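Local structure of Dye type peroxidase A (Streptomyces lividans 1326, 6GZW) at residues A[219-231]-A[315-329]. The protein probably uses hydrogen peroxide to oxidise dyes and similar substrates at a haem iron, as a dye-decolourising peroxidase. Numbering follows the deposited sequence. Where two conformers were deposited one is given.
Sequences SYVVVRRIRMLLD and VPDAGLLFVCWQADP. With HEM (protoporphyrin IX containing Fe), chain C.
Arg225 forms a salt bridge to Asp317, with NH2 3.2 Å from OD2; the carboxylate oxygen lies near the guanidinium plane, whereas the donor stands above the carboxylate plane. An extended chain, CG anti to the backbone N (chi1 -178°), carries the guanidinium there, and its NH2 also pairs with Asp308 of strand 300-310. Nine backbone hydrogen bonds join strands 219-228 and 316-326 as antiparallel neighbours, from Tyr220 N to Gln326 O (2.9 Å) through to Met228 N and Ala318 O (2.9 Å). Tyr220 O takes a second bond, from Gln326 NE2 at 2.9 Å, above its carbonyl plane; Gln326 OE1 accepts from Phe333 N. On the face bearing Val221, Val223 and Trp325, Val221 CB sits 3.8 Å from the centroid of the Trp325 six-membered ring, 15° off its normal, a CH-pi contact. Replacing the Trp325 indole with an alanine is likely to leave Val221 without its ring cover and open a gap beside Trp127. On the other face, Phe322 CZ comes within 3.3 Å of HEM C3C, and Ile226 CD1 packs on Phe322 CB (3.7 Å). In this ferredoxin-like C-terminal half, Ile226, Met228, Leu320 and Phe322 thus give the haem an apolar contact surface, while the Arg225 salt bridges lie on the opposite face.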
ATOM      1  N   SER A 219     -19.262  -9.075  17.327  0.70 14.12           N
ATOM      2  CA  SER A 219     -18.689  -7.867  17.940  0.70 13.55           C
ATOM      3  C   SER A 219     -19.134  -6.658  17.137  0.70 13.63           C
ATOM      4  O   SER A 219     -19.526  -6.813  15.982  0.70 13.76           O
ATOM      5  CB  SER A 219     -17.173  -7.961  17.983  0.70 12.96           C
ATOM      6  OG  SER A 219     -16.614  -6.903  18.752  0.70 12.13           O
ATOM      7  N   TYR A 220     -19.088  -5.470  17.743  1.00 13.51           N
ATOM      8  CA  TYR A 220     -19.418  -4.215  17.070  1.00 13.92           C
ATOM      9  C   TYR A 220     -18.083  -3.533  16.734  1.00 13.47           C
ATOM     10  O   TYR A 220     -17.233  -3.374  17.602  1.00 13.56           O
ATOM     11  CB  TYR A 220     -20.326  -3.309  17.914  1.00 14.35           C
ATOM     12  CG  TYR A 220     -21.673  -3.963  18.046  1.00 15.11           C
ATOM     13  CD1 TYR A 220     -22.633  -3.813  17.048  1.00 16.26           C
ATOM     14  CD2 TYR A 220     -21.946  -4.805  19.097  1.00 16.71           C
ATOM     15  CE1 TYR A 220     -23.839  -4.482  17.108  1.00 16.63           C
ATOM     16  CE2 TYR A 220     -23.167  -5.474  19.171  1.00 15.82           C
ATOM     17  CZ  TYR A 220     -24.096  -5.297  18.176  1.00 15.98           C
ATOM     18  OH  TYR A 220     -25.305  -5.930  18.200  1.00 17.05           O
ATOM     19  N   VAL A 221     -17.931  -3.153  15.466  1.00 12.52           N
ATOM     20  CA  VAL A 221     -16.743  -2.423  14.999  1.00 12.27           C
ATOM     21  C   VAL A 221     -17.100  -0.952  14.779  1.00 11.47           C
ATOM     22  O   VAL A 221     -18.160  -0.631  14.226  1.00 11.12           O
ATOM     23  CB  VAL A 221     -16.126  -3.092  13.749  1.00 12.26           C
ATOM     24  CG1 VAL A 221     -17.029  -3.033  12.539  1.00 13.18           C
ATOM     25  CG2 VAL A 221     -14.761  -2.485  13.410  1.00 12.04           C
ATOM     26  N   VAL A 222     -16.229  -0.064  15.246  1.00 11.73           N
ATOM     27  CA  VAL A 222     -16.269   1.342  14.871  1.00 11.21           C
ATOM     28  C   VAL A 222     -14.996   1.604  14.089  1.00 11.71           C
ATOM     29  O   VAL A 222     -13.901   1.346  14.596  1.00 11.21           O
ATOM     30  CB  VAL A 222     -16.374   2.272  16.096  1.00 12.14           C
ATOM     31  CG1 VAL A 222     -16.218   3.739  15.691  1.00 11.97           C
ATOM     32  CG2 VAL A 222     -17.694   2.012  16.811  1.00 11.92           C
ATOM     33  N   VAL A 223     -15.167   2.049  12.842  1.00 10.83           N
ATOM     34  CA  VAL A 223     -14.094   2.459  11.934  1.00 10.91           C
ATOM     35  C   VAL A 223     -14.067   3.976  11.966  1.00 10.78           C
ATOM     36  O   VAL A 223     -15.123   4.615  11.828  1.00 10.81           O
ATOM     37  CB  VAL A 223     -14.411   1.993  10.507  1.00 11.06           C
ATOM     38  CG1 VAL A 223     -13.363   2.469   9.511  1.00 11.30           C
ATOM     39  CG2 VAL A 223     -14.558   0.490  10.473  1.00 11.40           C
ATOM     40  N   ARG A 224     -12.873   4.550  12.120  1.00 10.53           N
ATOM     41  CA  ARG A 224     -12.671   6.003  11.971  1.00 10.87           C
ATOM     42  C   ARG A 224     -11.480   6.253  11.091  1.00 10.44           C
ATOM     43  O   ARG A 224     -10.393   5.718  11.354  1.00 11.13           O
ATOM     44  CB  ARG A 224     -12.438   6.687  13.338  1.00 11.37           C
ATOM     45  CG  ARG A 224     -13.519   6.374  14.377  1.00 11.60           C
ATOM     46  CD  ARG A 224     -14.843   7.062  14.097  1.00 11.91           C
ATOM     47  NE  ARG A 224     -14.792   8.474  14.474  1.00 12.77           N
ATOM     48  CZ  ARG A 224     -15.852   9.234  14.743  1.00 13.10           C
ATOM     49  NH1 ARG A 224     -17.101   8.762  14.604  1.00 13.69           N
ATOM     50  NH2 ARG A 224     -15.661  10.506  15.134  1.00 13.07           N
ATOM     51  N   ARG A 225     -11.676   7.048  10.038  1.00 10.04           N
ATOM     52  CA  ARG A 225     -10.586   7.492   9.196  1.00 10.21           C
ATOM     53  C   ARG A 225     -10.076   8.757   9.890  1.00  9.86           C
ATOM     54  O   ARG A 225     -10.703   9.803   9.781  1.00  9.14           O
ATOM     55  CB  ARG A 225     -11.048   7.798   7.764  1.00 10.09           C
ATOM     56  CG  ARG A 225      -9.910   8.214   6.825  1.00  9.99           C
ATOM     57  CD  ARG A 225     -10.459   8.766   5.521  1.00 10.73           C
ATOM     58  NE  ARG A 225      -9.403   9.173   4.592  1.00 10.95           N
ATOM     59  CZ  ARG A 225      -8.684   8.327   3.845  1.00 11.32           C
ATOM     60  NH1 ARG A 225      -8.867   7.016   3.937  1.00 11.29           N
ATOM     61  NH2 ARG A 225      -7.756   8.789   3.020  1.00 11.25           N
ATOM     62  N   ILE A 226      -8.920   8.652  10.558  1.00  9.84           N
ATOM     63  CA  ILE A 226      -8.410   9.764  11.340  1.00  9.98           C
ATOM     64  C   ILE A 226      -7.153  10.283  10.663  1.00  9.65           C
ATOM     65  O   ILE A 226      -6.121   9.614  10.659  1.00  9.63           O
ATOM     66  CB  ILE A 226      -8.103   9.347  12.789  1.00  9.97           C
ATOM     67  CG1 ILE A 226      -9.302   8.636  13.413  1.00 10.70           C
ATOM     68  CG2 ILE A 226      -7.725  10.570  13.606  1.00 10.30           C
ATOM     69  CD1 ILE A 226      -9.039   8.143  14.818  1.00 10.59           C
ATOM     70  N   ARG A 227      -7.244  11.484  10.082  1.00 10.10           N
ATOM     71  CA  ARG A 227      -6.104  12.088   9.462  1.00 10.42           C
ATOM     72  C   ARG A 227      -5.175  12.582  10.531  1.00 10.76           C
ATOM     73  O   ARG A 227      -5.612  13.110  11.551  1.00 10.76           O
ATOM     74  CB  ARG A 227      -6.512  13.255   8.556  1.00 11.04           C
ATOM     75  CG  ARG A 227      -5.328  13.927   7.863  1.00 11.69           C
ATOM     76  CD  ARG A 227      -5.749  14.663   6.608  1.00 12.32           C
ATOM     77  NE  ARG A 227      -6.582  15.838   6.888  1.00 12.80           N
ATOM     78  CZ  ARG A 227      -6.117  17.053   7.138  1.00 14.26           C
ATOM     79  NH1 ARG A 227      -4.817  17.301   7.217  1.00 14.18           N
ATOM     80  NH2 ARG A 227      -6.979  18.045   7.323  1.00 16.21           N
ATOM     81  N   MET A 228      -3.899  12.341  10.352  1.00 10.47           N
ATOM     82  CA  MET A 228      -2.917  12.911  11.250  1.00 10.12           C
ATOM     83  C   MET A 228      -2.435  14.236  10.693  1.00 10.45           C
ATOM     84  O   MET A 228      -2.022  14.312   9.572  1.00 10.50           O
ATOM     85  CB  MET A 228      -1.749  11.965  11.464  1.00 10.49           C
ATOM     86  CG  MET A 228      -2.110  10.719  12.256  1.00 10.65           C
ATOM     87  SD  MET A 228      -0.851   9.446  12.077  1.00 10.72           S
ATOM     88  CE  MET A 228      -1.270   8.457  13.498  1.00 11.03           C
ATOM     89  N   LEU A 229      -2.442  15.282  11.514  1.00 10.63           N
ATOM     90  CA  LEU A 229      -1.978  16.601  11.098  1.00 11.08           C
ATOM     91  C   LEU A 229      -0.464  16.610  11.265  1.00 10.72           C
ATOM     92  O   LEU A 229       0.097  17.309  12.106  1.00 10.88           O
ATOM     93  CB  LEU A 229      -2.656  17.718  11.933  1.00 12.19           C
ATOM     94  CG  LEU A 229      -4.190  17.736  11.831  1.00 13.44           C
ATOM     95  CD1 LEU A 229      -4.762  18.947  12.548  1.00 14.78           C
ATOM     96  CD2 LEU A 229      -4.702  17.703  10.409  1.00 14.18           C
ATOM     97  N   LEU A 230       0.190  15.893  10.354  1.00 10.31           N
ATOM     98  CA  LEU A 230       1.622  15.660  10.447  1.00 10.71           C
ATOM     99  C   LEU A 230       2.447  16.943  10.305  1.00 11.12           C
ATOM    100  O   LEU A 230       3.518  17.080  10.919  1.00 11.16           O
ATOM    101  CB  LEU A 230       2.050  14.633   9.389  1.00 10.32           C
ATOM    102  CG  LEU A 230       1.497  13.216   9.554  1.00 10.94           C
ATOM    103  CD1 LEU A 230       1.974  12.362   8.406  1.00 10.31           C
ATOM    104  CD2 LEU A 230       1.905  12.584  10.892  1.00 11.07           C
ATOM    105  N   ASP A 231       1.936  17.900   9.515  1.00 12.01           N
ATOM    106  CA  ASP A 231       2.639  19.189   9.332  1.00 13.07           C
ATOM    107  C   ASP A 231       2.770  19.901  10.681  1.00 13.38           C
ATOM    108  O   ASP A 231       3.804  20.490  10.963  1.00 15.13           O
ATOM    109  CB  ASP A 231       1.931  20.098   8.309  1.00 12.94           C
ATOM    110  CG  ASP A 231       2.095  19.630   6.869  1.00 13.88           C
ATOM    111  OD1 ASP A 231       2.966  18.782   6.600  1.00 15.02           O
ATOM    112  OD2 ASP A 231       1.340  20.118   5.995  1.00 15.03           O
ATOM    113  N   VAL A 315      -0.402  18.988   1.571  1.00 13.51           N
ATOM    114  CA  VAL A 315      -0.806  18.415   2.855  1.00 12.63           C
ATOM    115  C   VAL A 315      -0.990  16.921   2.644  1.00 11.69           C
ATOM    116  O   VAL A 315      -1.719  16.513   1.724  1.00 11.85           O
ATOM    117  CB  VAL A 315      -2.123  19.036   3.381  1.00 13.08           C
ATOM    118  CG1 VAL A 315      -2.490  18.434   4.728  1.00 13.48           C
ATOM    119  CG2 VAL A 315      -1.959  20.545   3.522  1.00 12.37           C
ATOM    120  N   PRO A 316      -0.365  16.093   3.489  1.00 11.14           N
ATOM    121  CA  PRO A 316      -0.538  14.647   3.242  1.00 11.18           C
ATOM    122  C   PRO A 316      -1.884  14.133   3.701  1.00 11.27           C
ATOM    123  O   PRO A 316      -2.318  14.402   4.828  1.00 11.22           O
ATOM    124  CB  PRO A 316       0.597  14.014   4.049  1.00 11.10           C
ATOM    125  CG  PRO A 316       0.861  14.981   5.157  1.00 11.70           C
ATOM    126  CD  PRO A 316       0.603  16.346   4.576  1.00 11.61           C
ATOM    127  N   ASP A 317      -2.539  13.369   2.840  1.00 11.16           N
ATOM    128  CA  ASP A 317      -3.763  12.661   3.230  1.00 11.65           C
ATOM    129  C   ASP A 317      -3.362  11.334   3.850  1.00 10.99           C
ATOM    130  O   ASP A 317      -3.449  10.273   3.229  1.00 11.11           O
ATOM    131  CB  ASP A 317      -4.698  12.472   2.038  1.00 12.32           C
ATOM    132  CG  ASP A 317      -6.048  11.933   2.458  1.00 13.92           C
ATOM    133  OD1 ASP A 317      -6.362  11.998   3.658  1.00 16.40           O
ATOM    134  OD2 ASP A 317      -6.782  11.449   1.613  1.00 17.21           O
ATOM    135  N   ALA A 318      -2.916  11.417   5.110  1.00 10.59           N
ATOM    136  CA  ALA A 318      -2.255  10.297   5.785  1.00 10.50           C
ATOM    137  C   ALA A 318      -2.723  10.241   7.213  1.00 10.26           C
ATOM    138  O   ALA A 318      -3.038  11.267   7.813  1.00 10.75           O
ATOM    139  CB  ALA A 318      -0.763  10.444   5.741  1.00 10.41           C
ATOM    140  N   GLY A 319      -2.733   9.043   7.776  1.00  9.58           N
ATOM    141  CA  GLY A 319      -3.231   8.909   9.126  1.00  9.60           C
ATOM    142  C   GLY A 319      -3.423   7.470   9.549  1.00  9.83           C
ATOM    143  O   GLY A 319      -2.624   6.585   9.220  1.00  9.30           O
ATOM    144  N   LEU A 320      -4.499   7.249  10.299  1.00  9.75           N
ATOM    145  CA  LEU A 320      -4.814   5.923  10.852  1.00 10.04           C
ATOM    146  C   LEU A 320      -6.223   5.535  10.510  1.00  9.96           C
ATOM    147  O   LEU A 320      -7.153   6.339  10.710  1.00  9.65           O
ATOM    148  CB  LEU A 320      -4.686   5.995  12.376  1.00 10.82           C
ATOM    149  CG  LEU A 320      -4.677   4.651  13.129  1.00 11.27           C
ATOM    150  CD1 LEU A 320      -3.395   3.899  12.910  1.00 11.91           C
ATOM    151  CD2 LEU A 320      -4.888   4.934  14.619  1.00 12.25           C
ATOM    152  N   LEU A 321      -6.395   4.334   9.933  1.00  9.63           N
ATOM    153  CA  LEU A 321      -7.712   3.712   9.848  1.00  9.96           C
ATOM    154  C   LEU A 321      -7.890   3.017  11.172  1.00  9.96           C
ATOM    155  O   LEU A 321      -7.387   1.900  11.401  1.00 10.09           O
ATOM    156  CB  LEU A 321      -7.846   2.737   8.692  1.00  9.75           C
ATOM    157  CG  LEU A 321      -7.466   3.275   7.305  1.00  9.81           C
ATOM    158  CD1 LEU A 321      -7.580   2.184   6.259  1.00  9.99           C
ATOM    159  CD2 LEU A 321      -8.329   4.473   6.919  1.00 10.07           C
ATOM    160  N   PHE A 322      -8.500   3.752  12.093  1.00 10.41           N
ATOM    161  CA  PHE A 322      -8.760   3.279  13.443  1.00 10.92           C
ATOM    162  C   PHE A 322      -9.919   2.290  13.333  1.00 10.70           C
ATOM    163  O   PHE A 322     -10.952   2.617  12.792  1.00 11.33           O
ATOM    164  CB  PHE A 322      -9.111   4.481  14.315  1.00 11.21           C
ATOM    165  CG  PHE A 322      -9.355   4.148  15.759  1.00 11.58           C
ATOM    166  CD1 PHE A 322      -8.298   4.079  16.661  1.00 11.53           C
ATOM    167  CD2 PHE A 322     -10.629   3.896  16.215  1.00 12.39           C
ATOM    168  CE1 PHE A 322      -8.503   3.787  18.013  1.00 12.02           C
ATOM    169  CE2 PHE A 322     -10.849   3.603  17.555  1.00 12.04           C
ATOM    170  CZ  PHE A 322      -9.777   3.549  18.451  1.00 12.14           C
ATOM    171  N   VAL A 323      -9.709   1.078  13.832  1.00 10.78           N
ATOM    172  CA  VAL A 323     -10.704   0.006  13.783  1.00 10.87           C
ATOM    173  C   VAL A 323     -10.756  -0.625  15.154  1.00 11.06           C
ATOM    174  O   VAL A 323      -9.795  -1.260  15.588  1.00 12.47           O
ATOM    175  CB  VAL A 323     -10.332  -1.062  12.744  1.00 10.59           C
ATOM    176  CG1 VAL A 323     -11.456  -2.078  12.623  1.00 10.93           C
ATOM    177  CG2 VAL A 323     -10.080  -0.423  11.398  1.00 10.41           C
ATOM    178  N   CYS A 324     -11.850  -0.419  15.878  1.00 11.17           N
ATOM    179  CA  CYS A 324     -11.954  -0.952  17.239  1.00 11.08           C
ATOM    180  C   CYS A 324     -13.158  -1.859  17.358  1.00 11.34           C
ATOM    181  O   CYS A 324     -14.159  -1.700  16.641  1.00 12.04           O
ATOM    182  CB  CYS A 324     -12.025   0.143  18.326  1.00 11.26           C
ATOM    183  SG  CYS A 324     -13.476   1.214  18.237  1.00 12.31           S
ATOM    184  N   TRP A 325     -13.036  -2.771  18.323  1.00 12.18           N
ATOM    185  CA  TRP A 325     -13.938  -3.892  18.501  1.00 12.18           C
ATOM    186  C   TRP A 325     -14.408  -3.903  19.968  1.00 12.73           C
ATOM    187  O   TRP A 325     -13.587  -3.774  20.863  1.00 12.75           O
ATOM    188  CB  TRP A 325     -13.177  -5.176  18.169  1.00 12.15           C
ATOM    189  CG  TRP A 325     -12.736  -5.272  16.729  1.00 12.01           C
ATOM    190  CD1 TRP A 325     -11.510  -4.959  16.189  1.00 12.35           C
ATOM    191  CD2 TRP A 325     -13.534  -5.758  15.661  1.00 11.53           C
ATOM    192  NE1 TRP A 325     -11.519  -5.208  14.831  1.00 11.09           N
ATOM    193  CE2 TRP A 325     -12.754  -5.710  14.489  1.00 11.65           C
ATOM    194  CE3 TRP A 325     -14.855  -6.214  15.577  1.00 11.59           C
ATOM    195  CZ2 TRP A 325     -13.257  -6.104  13.257  1.00 11.87           C
ATOM    196  CZ3 TRP A 325     -15.345  -6.629  14.348  1.00 11.74           C
ATOM    197  CH2 TRP A 325     -14.553  -6.539  13.208  1.00 11.67           C
ATOM    198  N   GLN A 326     -15.719  -4.047  20.179  1.00 12.92           N
ATOM    199  CA  GLN A 326     -16.302  -4.106  21.517  1.00 13.52           C
ATOM    200  C   GLN A 326     -17.645  -4.832  21.486  1.00 14.26           C
ATOM    201  O   GLN A 326     -18.292  -4.900  20.436  1.00 13.48           O
ATOM    202  CB  GLN A 326     -16.508  -2.688  22.057  1.00 13.43           C
ATOM    203  CG  GLN A 326     -17.300  -1.775  21.145  1.00 13.13           C
ATOM    204  CD  GLN A 326     -16.441  -0.786  20.375  1.00 13.66           C
ATOM    205  OE1 GLN A 326     -15.924   0.186  20.955  1.00 13.80           O
ATOM    206  NE2 GLN A 326     -16.299  -1.005  19.077  1.00 13.46           N
ATOM    207  N   ALA A 327     -18.081  -5.346  22.637  1.00 15.20           N
ATOM    208  CA  ALA A 327     -19.395  -5.995  22.722  1.00 15.23           C
ATOM    209  C   ALA A 327     -20.513  -4.981  22.628  1.00 15.62           C
ATOM    210  O   ALA A 327     -21.609  -5.334  22.220  1.00 15.62           O
ATOM    211  CB  ALA A 327     -19.530  -6.797  24.021  1.00 16.11           C
ATOM    212  N   ASP A 328     -20.250  -3.731  23.014  1.00 15.20           N
ATOM    213  CA  ASP A 328     -21.254  -2.674  23.010  1.00 15.30           C
ATOM    214  C   ASP A 328     -20.559  -1.309  22.834  1.00 15.28           C
ATOM    215  O   ASP A 328     -19.804  -0.921  23.719  1.00 14.63           O
ATOM    216  CB  ASP A 328     -22.014  -2.717  24.362  1.00 15.89           C
ATOM    217  CG  ASP A 328     -22.984  -1.577  24.547  1.00 16.62           C
ATOM    218  OD1 ASP A 328     -23.226  -0.776  23.622  1.00 16.87           O
ATOM    219  OD2 ASP A 328     -23.560  -1.466  25.677  1.00 18.24           O
ATOM    220  N   PRO A 329     -20.837  -0.560  21.736  1.00 14.92           N
ATOM    221  CA  PRO A 329     -20.137   0.748  21.589  1.00 15.59           C
ATOM    222  C   PRO A 329     -20.318   1.725  22.756  1.00 16.06           C
ATOM    223  O   PRO A 329     -19.420   2.523  23.053  1.00 14.87           O
ATOM    224  CB  PRO A 329     -20.745   1.333  20.306  1.00 15.45           C
ATOM    225  CG  PRO A 329     -21.213   0.154  19.545  1.00 15.60           C
ATOM    226  CD  PRO A 329     -21.687  -0.850  20.557  1.00 15.29           C
TER
HETATM  227  CHA HEM C 501      -3.622   3.978  23.458  1.00 10.16           C
HETATM  228  CHB HEM C 501      -2.315   6.664  19.648  1.00 10.00           C
HETATM  229  CHC HEM C 501      -7.009   7.337  18.596  1.00 10.15           C
HETATM  230  CHD HEM C 501      -8.290   4.663  22.385  1.00 10.57           C
HETATM  231  C1A HEM C 501      -2.866   4.643  22.527  1.00 10.27           C
HETATM  232  C2A HEM C 501      -1.443   4.729  22.556  1.00 10.63           C
HETATM  233  C3A HEM C 501      -1.092   5.486  21.486  1.00 10.79           C
HETATM  234  C4A HEM C 501      -2.290   5.874  20.801  1.00 10.25           C
HETATM  235  CMA HEM C 501       0.300   5.858  21.033  1.00 11.03           C
HETATM  236  CAA HEM C 501      -0.498   4.116  23.581  1.00 11.27           C
HETATM  237  CBA HEM C 501       0.018   2.714  23.296  1.00 11.81           C
HETATM  238  CGA HEM C 501      -1.070   1.698  23.397  1.00 12.79           C
HETATM  239  O1A HEM C 501      -1.436   1.203  24.497  1.00 12.80           O
HETATM  240  O2A HEM C 501      -1.671   1.327  22.348  1.00 12.77           O
HETATM  241  C1B HEM C 501      -3.503   7.065  19.009  1.00 10.07           C
HETATM  242  C2B HEM C 501      -3.547   7.817  17.799  1.00  9.79           C
HETATM  243  C3B HEM C 501      -4.850   8.031  17.476  1.00  9.85           C
HETATM  244  C4B HEM C 501      -5.636   7.352  18.551  1.00 10.15           C
HETATM  245  CMB HEM C 501      -2.355   8.327  17.048  1.00  9.86           C
HETATM  246  CAB HEM C 501      -5.438   8.675  16.283  1.00  9.86           C
HETATM  247  CBB HEM C 501      -4.838   8.754  15.108  1.00  9.80           C
HETATM  248  C1C HEM C 501      -7.780   6.716  19.554  1.00 10.56           C
HETATM  249  C2C HEM C 501      -9.198   6.719  19.576  1.00 10.98           C
HETATM  250  C3C HEM C 501      -9.566   5.964  20.676  1.00 11.29           C
HETATM  251  C4C HEM C 501      -8.353   5.480  21.288  1.00 10.58           C
HETATM  252  CMC HEM C 501     -10.131   7.421  18.637  1.00 11.26           C
HETATM  253  CAC HEM C 501     -10.911   5.678  21.229  1.00 10.81           C
HETATM  254  CBC HEM C 501     -12.034   6.392  21.057  1.00 11.13           C
HETATM  255  C1D HEM C 501      -7.068   4.229  22.917  1.00 10.03           C
HETATM  256  C2D HEM C 501      -7.060   3.294  24.057  1.00 10.20           C
HETATM  257  C3D HEM C 501      -5.764   3.098  24.368  1.00 10.17           C
HETATM  258  C4D HEM C 501      -4.996   3.928  23.394  1.00 10.06           C
HETATM  259  CMD HEM C 501      -8.267   2.645  24.728  1.00  9.84           C
HETATM  260  CAD HEM C 501      -5.243   2.211  25.488  1.00 10.17           C
HETATM  261  CBD HEM C 501      -5.239   2.928  26.842  1.00 10.24           C
HETATM  262  CGD HEM C 501      -4.787   2.000  27.926  1.00 10.87           C
HETATM  263  O1D HEM C 501      -3.577   1.975  28.286  1.00 11.87           O
HETATM  264  O2D HEM C 501      -5.622   1.234  28.449  1.00 10.60           O
HETATM  265  NA  HEM C 501      -3.384   5.428  21.508  1.00 10.72           N
HETATM  266  NB  HEM C 501      -4.757   6.842  19.420  1.00 10.02           N
HETATM  267  NC  HEM C 501      -7.285   6.026  20.610  1.00 10.65           N
HETATM  268  ND  HEM C 501      -5.832   4.657  22.609  1.00 10.32           N
HETATM  269 FE   HEM C 501      -5.309   5.736  21.090  1.00 10.78          FE
HETATM  270  O   HOH W   1      -8.053  11.701   5.406  1.00 12.27           O
HETATM  271  O   HOH W   2      -2.334  15.765   7.182  1.00 10.79           O
HETATM  272  O   HOH W   3      -5.345   4.150  19.900  1.00 14.68           O